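PDB 3HIU: uncharacterized protein from Xanthomonas campestris pv. campestris, which is of unknown function but belongs to the ferritin-like DUF892 family and holds a sodium ion, so a metal-linked role is possible. Local coordinates for residues 16-21 and 50-55; 23-28 and 43-48; 102-107 and 138-143; 112-117 and 128-133. One frame throughout, in Å; residues are numbered along the deposited sequence.

Contact 1 (16-21 and 50-55); sequences AMEKEA and QQQSAG. With NA (sodium ion), chain J.
E18 and Q52 meet at their polar ends, and their side chains cross at about a right angle. The carboxylate and amide planes stand 78° apart. E18 is bent at CG (chi2 -62°), which carries its carboxylate across the helix direction, inward to the end of Q52. Q52 runs out extended from CG and brings its carbonyl oxygen to the sodium ion, with OE1 2.8 Å from the metal. T49 supplies the other sodium ligand through OG1. E18 OE1 lies 3.0 Å from the ion. The amide nitrogen of Q52 turns to Q136 of helix 124-159 for a hydrogen bond, which fixes which end of the amide faces the metal. Nearer the backbone, the contact is apolar: E18 CB packs on S53 CB at 3.6 Å, where the two helices are closest in CA register. K19 reaches along the flank of the pair. Its CE lies 3.2 Å from S53 OG. A water joins the two side chains, accepting from K19 NZ at 2.9 Å and hydrogen-bonded to S53 OG at 2.6 Å. The segments run antiparallel, at 166°, as parts of helices 2-28 and 36-62. E107 and Y111 of helix 94-120 lie close to the E18 carboxylate. The Q52 amide and T49 hydroxyl on a metal, with a carboxylate close by, inside four long helices, are consistent with the central site of a ferritin-like bundle.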
loop_
_atom_site.group_PDB
_atom_site.type_symbol
_atom_site.label_atom_id
_atom_site.label_comp_id
_atom_site.label_asym_id
_atom_site.label_seq_id
_atom_site.Cartn_x
_atom_site.Cartn_y
_atom_site.Cartn_z
ATOM N N ALA B 16 10.873 10.132 -7.322
ATOM C CA ALA B 16 11.716 9.019 -6.935
ATOM C C ALA B 16 10.858 7.789 -6.703
ATOM O O ALA B 16 11.275 6.664 -6.949
ATOM C CB ALA B 16 12.484 9.373 -5.684
HETATM N N MSE B 17 9.648 8.017 -6.220
HETATM C CA MSE B 17 8.691 6.947 -6.028
HETATM C C MSE B 17 8.324 6.318 -7.381
HETATM O O MSE B 17 8.189 5.098 -7.503
HETATM C CB MSE B 17 7.465 7.519 -5.322
HETATM C CG MSE B 17 6.468 6.506 -4.850
HETATM SE SE MSE B 17 4.849 7.449 -4.321
HETATM C CE MSE B 17 5.659 8.758 -3.120
ATOM N N GLU B 18 8.172 7.160 -8.397
ATOM C CA GLU B 18 7.829 6.706 -9.741
ATOM C C GLU B 18 8.967 5.950 -10.389
ATOM O O GLU B 18 8.747 5.113 -11.262
ATOM C CB GLU B 18 7.455 7.891 -10.635
ATOM C CG GLU B 18 6.199 8.616 -10.209
ATOM C CD GLU B 18 4.986 7.726 -10.250
ATOM O OE1 GLU B 18 5.067 6.623 -10.835
ATOM O OE2 GLU B 18 3.942 8.130 -9.700
ATOM N N LYS B 19 10.177 6.222 -10.003
ATOM C CA LYS B 19 11.335 5.508 -10.532
ATOM C C LYS B 19 11.437 4.125 -9.879
ATOM O O LYS B 19 11.813 3.147 -10.529
ATOM C CB LYS B 19 12.619 6.314 -10.309
ATOM C CG LYS B 19 12.598 7.725 -10.915
ATOM C CD LYS B 19 12.774 7.686 -12.426
ATOM C CE LYS B 19 12.122 8.880 -13.105
ATOM N NZ LYS B 19 12.077 8.706 -14.589
ATOM N N GLU B 20 11.088 4.052 -8.595
ATOM C CA GLU B 20 11.029 2.787 -7.868
ATOM C C GLU B 20 9.855 1.947 -8.362
ATOM O O GLU B 20 9.945 0.720 -8.471
ATOM C CB GLU B 20 10.894 3.043 -6.365
ATOM C CG GLU B 20 10.516 1.810 -5.553
ATOM C CD GLU B 20 10.087 2.142 -4.132
ATOM O OE1 GLU B 20 9.693 3.305 -3.873
ATOM O OE2 GLU B 20 10.139 1.232 -3.273
ATOM N N ALA B 21 8.745 2.615 -8.654
ATOM C CA ALA B 21 7.591 1.932 -9.209
ATOM C C ALA B 21 7.973 1.350 -10.564
ATOM O O ALA B 21 7.723 0.172 -10.836
ATOM C CB ALA B 21 6.398 2.893 -9.342
ATOM N N GLN B 50 6.760 5.935 -16.610
ATOM C CA GLN B 50 7.790 6.743 -17.240
ATOM C C GLN B 50 7.251 8.133 -17.594
ATOM O O GLN B 50 7.941 9.141 -17.423
ATOM C CB GLN B 50 8.329 6.026 -18.474
ATOM C CG GLN B 50 8.960 4.692 -18.133
ATOM C CD GLN B 50 9.095 3.782 -19.333
ATOM O OE1 GLN B 50 8.721 4.144 -20.448
ATOM N NE2 GLN B 50 9.629 2.587 -19.110
ATOM N N GLN B 51 6.007 8.180 -18.061
ATOM C CA GLN B 51 5.360 9.439 -18.411
ATOM C C GLN B 51 4.883 10.241 -17.193
ATOM O O GLN B 51 4.726 11.459 -17.268
ATOM C CB GLN B 51 4.206 9.188 -19.375
ATOM C CG GLN B 51 4.666 8.651 -20.707
ATOM C CD GLN B 51 3.702 8.979 -21.817
ATOM O OE1 GLN B 51 2.494 9.067 -21.596
ATOM N NE2 GLN B 51 4.229 9.162 -23.024
ATOM N N GLN B 52 4.651 9.558 -16.075
ATOM C CA GLN B 52 4.289 10.234 -14.834
ATOM C C GLN B 52 5.416 11.121 -14.331
ATOM O O GLN B 52 5.289 12.342 -14.320
ATOM C CB GLN B 52 3.899 9.223 -13.759
ATOM C CG GLN B 52 2.449 8.859 -13.831
ATOM C CD GLN B 52 2.112 7.639 -13.016
ATOM O OE1 GLN B 52 2.888 7.207 -12.162
ATOM N NE2 GLN B 52 0.945 7.067 -13.280
ATOM N N SER B 53 6.517 10.496 -13.920
ATOM C CA SER B 53 7.659 11.225 -13.386
ATOM C C SER B 53 8.163 12.285 -14.373
ATOM O O SER B 53 8.539 13.374 -13.976
ATOM C CB SER B 53 8.775 10.255 -13.005
ATOM O OG SER B 53 9.153 9.464 -14.113
ATOM N N ALA B 54 8.166 11.967 -15.661
ATOM C CA ALA B 54 8.523 12.959 -16.666
ATOM C C ALA B 54 7.567 14.136 -16.559
ATOM O O ALA B 54 7.918 15.270 -16.873
ATOM C CB ALA B 54 8.470 12.363 -18.048
ATOM N N GLY B 55 6.344 13.858 -16.124
ATOM C CA GLY B 55 5.390 14.917 -15.853
ATOM C C GLY B 55 5.751 15.589 -14.545
ATOM O O GLY B 55 5.688 16.809 -14.409
HETATM NA NA NA J . 3.041 4.470 -11.491
HETATM O O HOH W 1 9.784 6.967 -14.069
#

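Contact 2 (23-28 and 43-48); sequences TMMAAM and EQHVEE. With EDO (1,2-ethanediol), chain N.
The imidazole of H45 takes the selenium of M25 obliquely. SE lies 4.1 Å from the ring centroid, 59° off the ring normal, and CD2 is the ring atom it comes nearest to. The two ring nitrogens have partners of their own. ND1 gives a hydrogen bond to E48 OE2 at 3.0 Å, one helical turn on, with the acceptor 24° out of the ring plane. NE2 is hydrogen-bonded to E137 of helix 124-159. The carboxylate of E48 is itself shared. OE2 uses its anti lone pair for H45 and also makes a salt bridge with R41. OE1 uses its syn lone pair for NE2 of Q44, at 2.9 Å.

M25 reaches across from helix 2-28 with CG anti to its carbonyl carbon and a bend at the selenium. The bend lays CE against the backbone of H45 and V46, 3.4 Å from V46 CA. V46 answers with CG2, which sits 3.5 Å from M25 CB, a tight pair, and 3.4 Å from A26 N. A26 CB is a looser neighbour of the same methyl. The helices are antiparallel, with a signed crossing angle of -158°. At the outer end, E43 OE1 accepts a hydrogen bond from an ethanediol, probably from the crystallisation liquor.

Across the helices the contact is thus apolar, while its polar bonds run along helix 36-62 and to helix 124-159. The nearest H45 side-chain atom is about 3 Å from the sodium ion. Two carboxylate acceptors, E48 and E137, restrict the ring's turning and may favour protonation at both nitrogens.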
loop_
_atom_site.group_PDB
_atom_site.type_symbol
_atom_site.label_atom_id
_atom_site.label_comp_id
_atom_site.label_asym_id
_atom_site.label_seq_id
_atom_site.Cartn_x
_atom_site.Cartn_y
_atom_site.Cartn_z
ATOM N N THR B 23 10.801 0.477 -11.834
ATOM C CA THR B 23 11.694 -0.672 -11.748
ATOM C C THR B 23 11.032 -1.897 -11.102
ATOM O O THR B 23 11.308 -3.034 -11.495
ATOM C CB THR B 23 12.999 -0.319 -11.023
ATOM O OG1 THR B 23 13.788 0.528 -11.866
ATOM C CG2 THR B 23 13.790 -1.585 -10.699
HETATM N N MSE B 24 10.156 -1.659 -10.126
HETATM C CA MSE B 24 9.422 -2.734 -9.457
HETATM C C MSE B 24 8.421 -3.404 -10.402
HETATM O O MSE B 24 8.148 -4.601 -10.295
HETATM C CB MSE B 24 8.700 -2.200 -8.217
HETATM C CG MSE B 24 8.099 -3.286 -7.316
HETATM SE SE MSE B 24 7.023 -2.538 -5.865
HETATM C CE MSE B 24 8.114 -0.938 -5.526
HETATM N N MSE B 25 7.876 -2.625 -11.326
HETATM C CA MSE B 25 6.968 -3.154 -12.326
HETATM C C MSE B 25 7.729 -3.814 -13.460
HETATM O O MSE B 25 7.400 -4.929 -13.868
HETATM C CB MSE B 25 6.105 -2.042 -12.887
HETATM C CG MSE B 25 5.319 -1.312 -11.828
HETATM SE SE MSE B 25 3.911 -0.285 -12.648
HETATM C CE MSE B 25 5.019 0.952 -13.636
ATOM N N ALA B 26 8.733 -3.110 -13.979
ATOM C CA ALA B 26 9.583 -3.634 -15.045
ATOM C C ALA B 26 10.268 -4.929 -14.614
ATOM O O ALA B 26 10.909 -5.604 -15.421
ATOM C CB ALA B 26 10.617 -2.598 -15.463
ATOM N N ALA B 27 10.123 -5.273 -13.337
ATOM C CA ALA B 27 10.690 -6.505 -12.803
ATOM C C ALA B 27 9.624 -7.520 -12.390
ATOM O O ALA B 27 9.913 -8.711 -12.293
ATOM C CB ALA B 27 11.619 -6.207 -11.639
HETATM N N MSE B 28 8.400 -7.062 -12.135
HETATM C CA MSE B 28 7.320 -7.996 -11.835
HETATM C C MSE B 28 6.830 -8.577 -13.153
HETATM O O MSE B 28 6.387 -9.726 -13.217
HETATM C CB MSE B 28 6.169 -7.315 -11.104
HETATM C CG MSE B 28 5.426 -8.226 -10.131
HETATM SE SE MSE B 28 6.288 -8.452 -8.371
HETATM C CE MSE B 28 7.638 -9.795 -8.788
ATOM N N GLU B 43 3.081 -4.112 -18.101
ATOM C CA GLU B 43 3.882 -3.548 -19.201
ATOM C C GLU B 43 3.374 -2.163 -19.610
ATOM O O GLU B 43 4.149 -1.218 -19.755
ATOM C CB GLU B 43 3.898 -4.499 -20.417
ATOM C CG GLU B 43 4.948 -5.613 -20.338
ATOM C CD GLU B 43 4.673 -6.816 -21.265
ATOM O OE1 GLU B 43 3.844 -6.728 -22.204
ATOM O OE2 GLU B 43 5.309 -7.869 -21.044
ATOM N N GLN B 44 2.059 -2.058 -19.777
ATOM C CA GLN B 44 1.401 -0.800 -20.101
ATOM C C GLN B 44 1.617 0.250 -19.023
ATOM O O GLN B 44 1.675 1.446 -19.319
ATOM C CB GLN B 44 -0.095 -1.035 -20.285
ATOM C CG GLN B 44 -0.922 0.230 -20.453
ATOM C CD GLN B 44 -2.408 -0.071 -20.518
ATOM O OE1 GLN B 44 -2.814 -1.236 -20.551
ATOM N NE2 GLN B 44 -3.227 0.975 -20.533
ATOM N N HIS B 45 1.722 -0.188 -17.771
ATOM C CA HIS B 45 1.921 0.758 -16.674
ATOM C C HIS B 45 3.387 1.147 -16.480
ATOM O O HIS B 45 3.682 2.205 -15.917
ATOM C CB HIS B 45 1.307 0.251 -15.362
ATOM C CG HIS B 45 1.044 1.339 -14.360
ATOM N ND1 HIS B 45 0.613 2.596 -14.721
ATOM C CD2 HIS B 45 1.128 1.347 -13.009
ATOM C CE1 HIS B 45 0.456 3.336 -13.639
ATOM N NE2 HIS B 45 0.764 2.602 -12.585
ATOM N N VAL B 46 4.303 0.304 -16.952
ATOM C CA VAL B 46 5.715 0.684 -16.960
ATOM C C VAL B 46 5.922 1.893 -17.870
ATOM O O VAL B 46 6.748 2.758 -17.585
ATOM C CB VAL B 46 6.650 -0.473 -17.375
ATOM C CG1 VAL B 46 8.044 0.056 -17.703
ATOM C CG2 VAL B 46 6.734 -1.501 -16.263
ATOM N N GLU B 47 5.146 1.962 -18.951
ATOM C CA GLU B 47 5.226 3.086 -19.882
ATOM C C GLU B 47 4.480 4.319 -19.357
ATOM O O GLU B 47 4.971 5.437 -19.455
ATOM C CB GLU B 47 4.703 2.674 -21.259
ATOM C CG GLU B 47 5.551 1.616 -21.949
ATOM C CD GLU B 47 6.768 2.208 -22.635
ATOM O OE1 GLU B 47 7.732 1.458 -22.918
ATOM O OE2 GLU B 47 6.756 3.432 -22.892
ATOM N N GLU B 48 3.296 4.100 -18.799
ATOM C CA GLU B 48 2.547 5.147 -18.117
ATOM C C GLU B 48 3.379 5.811 -17.006
ATOM O O GLU B 48 3.387 7.040 -16.901
ATOM C CB GLU B 48 1.230 4.591 -17.544
ATOM C CG GLU B 48 0.066 4.564 -18.542
ATOM C CD GLU B 48 -0.838 3.329 -18.422
ATOM O OE1 GLU B 48 -1.487 2.969 -19.434
ATOM O OE2 GLU B 48 -0.907 2.716 -17.334
HETATM C C1 EDO N . 4.801 -10.240 -22.853
HETATM O O1 EDO N . 4.052 -9.225 -23.535
HETATM C C2 EDO N . 4.846 -11.521 -23.667
HETATM O O2 EDO N . 4.761 -12.601 -22.744
#

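Contact 3 (102-107 and 138-143); sequences AFEHLE and IEMAEW
E104 lies against M140 and A141 where helices 94-120 and 124-159 run antiparallel in a ferritin-like four-helix bundle. Its CB packs on A141 CB at 3.8 Å. The CA atoms of E104 and A141 are the closest across the segments, at 5.6 Å. CG comes next and is already beside M140, 4.1 Å from M140 CG. There the chain bends (chi2 -64°), which turns the carboxylate sidelong into the bundle interior, past M140 and toward H45. CD passes M140 CG at 3.7 Å. At the tip, OE2 comes to 3.3 Å from M140 CG, a contact of oxygen with a methylene, and it also lies against the H45 ring. The other oxygen meets acidic company: E104 OE1 is 2.9 Å from E107 OE2, and E137 is close as well. This crowded pair may share a proton. The E104 side chain is about 5 Å from the sodium ion at its nearest, too far to bind it directly. The buried carboxylate cluster recalls the metal centres of ferritin-like proteins.

M140 places its CG beside the glutamate by standing anti to its backbone N (chi1 -180°). It then bends at CG, and the rest of its chain packs on R41, I42 and H45 of helix 36-62.

A141 CB has a second neighbour in H105, whose ring is held by a hydrogen bond from ND1 to the carbonyl of Y101. The same ring stacks on H105 of the second subunit. It meets A141 obliquely, with CE1 3.8 Å from A141 CB.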
loop_
_atom_site.group_PDB
_atom_site.type_symbol
_atom_site.label_atom_id
_atom_site.label_comp_id
_atom_site.label_asym_id
_atom_site.label_seq_id
_atom_site.Cartn_x
_atom_site.Cartn_y
_atom_site.Cartn_z
ATOM N N ALA B 102 -0.489 -2.487 -2.918
ATOM C CA ALA B 102 -0.130 -1.623 -1.789
ATOM C C ALA B 102 0.683 -0.408 -2.220
ATOM O O ALA B 102 0.466 0.687 -1.718
ATOM C CB ALA B 102 0.627 -2.408 -0.727
ATOM N N PHE B 103 1.623 -0.601 -3.143
ATOM C CA PHE B 103 2.390 0.527 -3.658
ATOM C C PHE B 103 1.494 1.478 -4.444
ATOM O O PHE B 103 1.660 2.691 -4.361
ATOM C CB PHE B 103 3.574 0.066 -4.518
ATOM C CG PHE B 103 4.656 1.123 -4.695
ATOM C CD1 PHE B 103 4.699 1.919 -5.839
ATOM C CD2 PHE B 103 5.636 1.318 -3.714
ATOM C CE1 PHE B 103 5.697 2.889 -6.001
ATOM C CE2 PHE B 103 6.637 2.279 -3.873
ATOM C CZ PHE B 103 6.665 3.063 -5.016
ATOM N N GLU B 104 0.541 0.930 -5.199
ATOM C CA GLU B 104 -0.400 1.749 -5.973
ATOM C C GLU B 104 -1.288 2.559 -5.030
ATOM O O GLU B 104 -1.902 3.554 -5.432
ATOM C CB GLU B 104 -1.277 0.888 -6.892
ATOM C CG GLU B 104 -0.541 0.188 -8.044
ATOM C CD GLU B 104 0.065 1.160 -9.050
ATOM O OE1 GLU B 104 -0.109 2.385 -8.893
ATOM O OE2 GLU B 104 0.719 0.693 -10.003
ATOM N N HIS B 105 -1.370 2.122 -3.776
ATOM C CA HIS B 105 -2.072 2.908 -2.770
ATOM C C HIS B 105 -1.147 3.887 -2.034
ATOM O O HIS B 105 -1.565 4.972 -1.644
ATOM C CB HIS B 105 -2.870 2.001 -1.829
ATOM C CG HIS B 105 -4.232 1.672 -2.354
ATOM N ND1 HIS B 105 -4.498 0.536 -3.095
ATOM C CD2 HIS B 105 -5.405 2.354 -2.283
ATOM C CE1 HIS B 105 -5.773 0.527 -3.441
ATOM N NE2 HIS B 105 -6.344 1.613 -2.960
ATOM N N LEU B 106 0.116 3.509 -1.867
ATOM C CA LEU B 106 1.118 4.467 -1.447
ATOM C C LEU B 106 1.061 5.636 -2.410
ATOM O O LEU B 106 0.987 6.785 -2.004
ATOM C CB LEU B 106 2.513 3.838 -1.482
ATOM C CG LEU B 106 3.635 4.682 -0.871
ATOM C CD1 LEU B 106 3.221 5.185 0.498
ATOM C CD2 LEU B 106 4.935 3.880 -0.778
ATOM N N GLU B 107 1.077 5.336 -3.699
ATOM C CA GLU B 107 1.046 6.381 -4.719
ATOM C C GLU B 107 -0.207 7.255 -4.638
ATOM O O GLU B 107 -0.109 8.486 -4.635
ATOM C CB GLU B 107 1.204 5.779 -6.119
ATOM C CG GLU B 107 2.610 5.259 -6.414
ATOM C CD GLU B 107 2.818 4.955 -7.887
ATOM O OE1 GLU B 107 3.592 5.680 -8.543
ATOM O OE2 GLU B 107 2.196 3.996 -8.393
ATOM N N ILE B 138 -5.330 4.887 -9.302
ATOM C CA ILE B 138 -6.621 4.315 -8.948
ATOM C C ILE B 138 -7.064 3.283 -9.971
ATOM O O ILE B 138 -7.439 2.163 -9.619
ATOM C CB ILE B 138 -7.679 5.396 -8.809
ATOM C CG1 ILE B 138 -7.488 6.123 -7.470
ATOM C CG2 ILE B 138 -9.064 4.777 -8.903
ATOM C CD1 ILE B 138 -8.287 7.395 -7.322
ATOM N N GLU B 139 -7.015 3.667 -11.243
ATOM C CA GLU B 139 -7.329 2.764 -12.345
ATOM C C GLU B 139 -6.526 1.463 -12.225
ATOM O O GLU B 139 -7.070 0.358 -12.319
ATOM C CB GLU B 139 -7.018 3.462 -13.678
ATOM C CG GLU B 139 -7.841 2.994 -14.876
ATOM C CD GLU B 139 -7.095 2.023 -15.772
ATOM O OE1 GLU B 139 -6.673 0.953 -15.287
ATOM O OE2 GLU B 139 -6.943 2.327 -16.973
HETATM N N MSE B 140 -5.215 1.605 -12.009
HETATM C CA MSE B 140 -4.299 0.457 -11.961
HETATM C C MSE B 140 -4.542 -0.428 -10.737
HETATM O O MSE B 140 -4.610 -1.658 -10.842
HETATM C CB MSE B 140 -2.851 0.952 -11.983
HETATM C CG MSE B 140 -1.781 -0.148 -11.948
HETATM SE SE MSE B 140 -1.860 -1.441 -13.418
HETATM C CE MSE B 140 0.015 -1.909 -13.501
ATOM N N ALA B 141 -4.670 0.219 -9.581
ATOM C CA ALA B 141 -4.930 -0.470 -8.328
ATOM C C ALA B 141 -6.204 -1.286 -8.462
ATOM O O ALA B 141 -6.279 -2.440 -8.005
ATOM C CB ALA B 141 -5.058 0.548 -7.193
ATOM N N GLU B 142 -7.208 -0.675 -9.093
ATOM C CA GLU B 142 -8.463 -1.357 -9.378
ATOM C C GLU B 142 -8.261 -2.579 -10.260
ATOM O O GLU B 142 -8.917 -3.601 -10.078
ATOM C CB GLU B 142 -9.445 -0.408 -10.052
ATOM C CG GLU B 142 -10.342 0.332 -9.096
ATOM C CD GLU B 142 -11.551 0.920 -9.788
ATOM O OE1 GLU B 142 -12.080 1.943 -9.298
ATOM O OE2 GLU B 142 -11.972 0.362 -10.827
ATOM N N TRP B 143 -7.351 -2.476 -11.220
ATOM C CA TRP B 143 -7.118 -3.596 -12.118
ATOM C C TRP B 143 -6.635 -4.830 -11.361
ATOM O O TRP B 143 -7.075 -5.944 -11.626
ATOM C CB TRP B 143 -6.123 -3.223 -13.219
ATOM C CG TRP B 143 -6.128 -4.208 -14.361
ATOM C CD1 TRP B 143 -6.768 -4.068 -15.565
ATOM C CD2 TRP B 143 -5.477 -5.494 -14.402
ATOM N NE1 TRP B 143 -6.548 -5.177 -16.349
ATOM C CE2 TRP B 143 -5.761 -6.063 -15.662
ATOM C CE3 TRP B 143 -4.681 -6.206 -13.499
ATOM C CZ2 TRP B 143 -5.276 -7.320 -16.037
ATOM C CZ3 TRP B 143 -4.199 -7.449 -13.878
ATOM C CH2 TRP B 143 -4.501 -7.993 -15.135
#

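Contact 4 (112-117 and 128-133); sequences RALVVA and QICEDI
The helical segments 112-117 and 128-133 run antiparallel, at 169°, with axes 8.5 Å apart and V115 and C130 nearest in CA register. They belong to helices 94-120 and 124-159, joined by a short turn to form a helical hairpin of the ferritin-like bundle. V115 is central to the packing. CG1 stands anti to the backbone N (chi1 -178°), and the two methyls fork against the other helix. CG2 rests on C130 CB at 3.8 Å and comes closer still to E131 CG, at 3.5 Å. CG1 of V115 lies 3.6 Å from E131 CG and 3.1 Å from E131 OE2.

The side chains of V115 and E131 cross at about a right angle. E131 leaves its helix to one side and stretches out beyond CG, so its CG methylene crosses the V115 methyls and its carboxylate reaches the edge of the contact. There OE2 lies over CG1 and also makes a salt bridge with R119, further along helix 94-120. The glutamate thus meets the valine with both its methylene and its charged end, and the salt bridge ties together the same two helices.

On the inner side, C130 directs SG at L114, whose own side chain goes on into a cluster with L7, W10 and L11 of helix 2-28. Another flank of 112-117 faces the second subunit: R112 NH2 is hydrogen-bonded to Q148 of that chain, and A113 packs on its V152. Within the hairpin, SG of C130 sits 3.9 Å from L114 CB and 4.2 Å from L114 CD2.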
loop_
_atom_site.group_PDB
_atom_site.type_symbol
_atom_site.label_atom_id
_atom_site.label_comp_id
_atom_site.label_asym_id
_atom_site.label_seq_id
_atom_site.Cartn_x
_atom_site.Cartn_y
_atom_site.Cartn_z
ATOM N N ARG B 112 -2.779 12.377 -3.820
ATOM C CA ARG B 112 -3.861 13.135 -3.208
ATOM C C ARG B 112 -3.273 14.298 -2.427
ATOM O O ARG B 112 -3.726 15.422 -2.563
ATOM C CB ARG B 112 -4.705 12.272 -2.273
ATOM C CG ARG B 112 -5.550 11.216 -2.968
ATOM C CD ARG B 112 -6.367 10.394 -1.961
ATOM N NE ARG B 112 -7.706 10.941 -1.748
ATOM C CZ ARG B 112 -8.143 11.465 -0.605
ATOM N NH1 ARG B 112 -9.375 11.935 -0.531
ATOM N NH2 ARG B 112 -7.366 11.514 0.464
ATOM N N ALA B 113 -2.256 14.023 -1.608
ATOM C CA ALA B 113 -1.635 15.054 -0.778
ATOM C C ALA B 113 -0.792 16.034 -1.598
ATOM O O ALA B 113 -0.489 17.127 -1.131
ATOM C CB ALA B 113 -0.823 14.435 0.346
ATOM N N LEU B 114 -0.425 15.651 -2.819
ATOM C CA LEU B 114 0.205 16.588 -3.749
ATOM C C LEU B 114 -0.791 17.591 -4.332
ATOM O O LEU B 114 -0.496 18.779 -4.459
ATOM C CB LEU B 114 0.924 15.860 -4.879
ATOM C CG LEU B 114 2.441 15.962 -4.758
ATOM C CD1 LEU B 114 3.103 14.871 -5.578
ATOM C CD2 LEU B 114 2.892 17.340 -5.203
ATOM N N VAL B 115 -1.970 17.108 -4.691
ATOM C CA VAL B 115 -3.030 17.989 -5.153
ATOM C C VAL B 115 -3.345 19.068 -4.111
ATOM O O VAL B 115 -3.784 20.166 -4.456
ATOM C CB VAL B 115 -4.298 17.191 -5.472
ATOM C CG1 VAL B 115 -5.380 18.108 -6.010
ATOM C CG2 VAL B 115 -3.980 16.089 -6.476
ATOM N N VAL B 116 -3.113 18.751 -2.840
ATOM C CA VAL B 116 -3.352 19.692 -1.747
ATOM C C VAL B 116 -2.189 20.685 -1.558
ATOM O O VAL B 116 -2.412 21.872 -1.304
ATOM C CB VAL B 116 -3.649 18.956 -0.417
ATOM C CG1 VAL B 116 -3.988 19.947 0.683
ATOM C CG2 VAL B 116 -4.788 17.982 -0.599
ATOM N N ALA B 117 -0.955 20.199 -1.684
ATOM C CA ALA B 117 0.223 21.067 -1.605
ATOM C C ALA B 117 0.341 21.954 -2.845
ATOM O O ALA B 117 0.988 23.006 -2.809
ATOM C CB ALA B 117 1.502 20.247 -1.412
ATOM N N GLN B 128 -3.336 19.711 -11.507
ATOM C CA GLN B 128 -4.003 18.902 -12.525
ATOM C C GLN B 128 -3.125 17.717 -12.911
ATOM O O GLN B 128 -3.596 16.585 -12.959
ATOM C CB GLN B 128 -4.357 19.738 -13.767
ATOM C CG GLN B 128 -5.786 19.519 -14.309
ATOM C CD GLN B 128 -5.952 18.235 -15.115
ATOM O OE1 GLN B 128 -6.629 17.300 -14.681
ATOM N NE2 GLN B 128 -5.340 18.191 -16.295
ATOM N N ILE B 129 -1.849 17.980 -13.189
ATOM C CA ILE B 129 -0.898 16.903 -13.426
ATOM C C ILE B 129 -1.187 15.825 -12.395
ATOM O O ILE B 129 -1.466 14.675 -12.732
ATOM C CB ILE B 129 0.578 17.355 -13.255
ATOM C CG1 ILE B 129 0.879 18.600 -14.085
ATOM C CG2 ILE B 129 1.528 16.238 -13.668
ATOM C CD1 ILE B 129 1.099 18.310 -15.557
ATOM N N CYS B 130 -1.155 16.234 -11.132
ATOM C CA CYS B 130 -1.206 15.297 -10.025
ATOM C C CYS B 130 -2.524 14.544 -9.901
ATOM O O CYS B 130 -2.546 13.395 -9.463
ATOM C CB CYS B 130 -0.872 16.016 -8.729
ATOM S SG CYS B 130 0.790 16.648 -8.745
ATOM N N GLU B 131 -3.621 15.184 -10.278
ATOM C CA GLU B 131 -4.922 14.526 -10.214
ATOM C C GLU B 131 -5.017 13.495 -11.331
ATOM O O GLU B 131 -5.742 12.499 -11.221
ATOM C CB GLU B 131 -6.063 15.545 -10.329
ATOM C CG GLU B 131 -6.263 16.428 -9.101
ATOM C CD GLU B 131 -7.033 17.712 -9.417
ATOM O OE1 GLU B 131 -7.818 17.726 -10.391
ATOM O OE2 GLU B 131 -6.850 18.715 -8.693
ATOM N N ASP B 132 -4.277 13.743 -12.409
ATOM C CA ASP B 132 -4.325 12.868 -13.569
ATOM C C ASP B 132 -3.472 11.633 -13.326
ATOM O O ASP B 132 -3.892 10.516 -13.631
ATOM C CB ASP B 132 -3.909 13.606 -14.845
ATOM C CG ASP B 132 -4.996 14.540 -15.356
ATOM O OD1 ASP B 132 -6.188 14.181 -15.235
ATOM O OD2 ASP B 132 -4.667 15.632 -15.872
ATOM N N ILE B 133 -2.283 11.831 -12.761
ATOM C CA ILE B 133 -1.471 10.703 -12.315
ATOM C C ILE B 133 -2.251 9.885 -11.279
ATOM O O ILE B 133 -2.238 8.653 -11.295
ATOM C CB ILE B 133 -0.114 11.168 -11.718
ATOM C CG1 ILE B 133 0.781 11.753 -12.815
ATOM C CG2 ILE B 133 0.597 10.008 -11.001
ATOM C CD1 ILE B 133 2.015 12.475 -12.288
#

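In the fold
Contacts 1 and 2 join helices 2-28 and 36-62. Contacts 3 and 4 join helices 94-120 and 124-159. The chain therefore makes two hairpins in series, contact 2 nested inside contact 1 and contact 4 inside contact 3. Centres of contacts 1 and 2 lie 10 Å apart. Contacts 2 and 4 are the most distant pair, with centres 21 Å apart on opposite sides of the chain's centre. The hairpins close on each other in the middle. F103 packs on 16-21 and on M24, and I133 on Q52. Contacts 1, 2 and 3 surround the sodium region, whereas contact 4 lies nearer one end of the bundle, by the turn between helices 94-120 and 124-159. Contacts 3 and 4 also touch the second subunit.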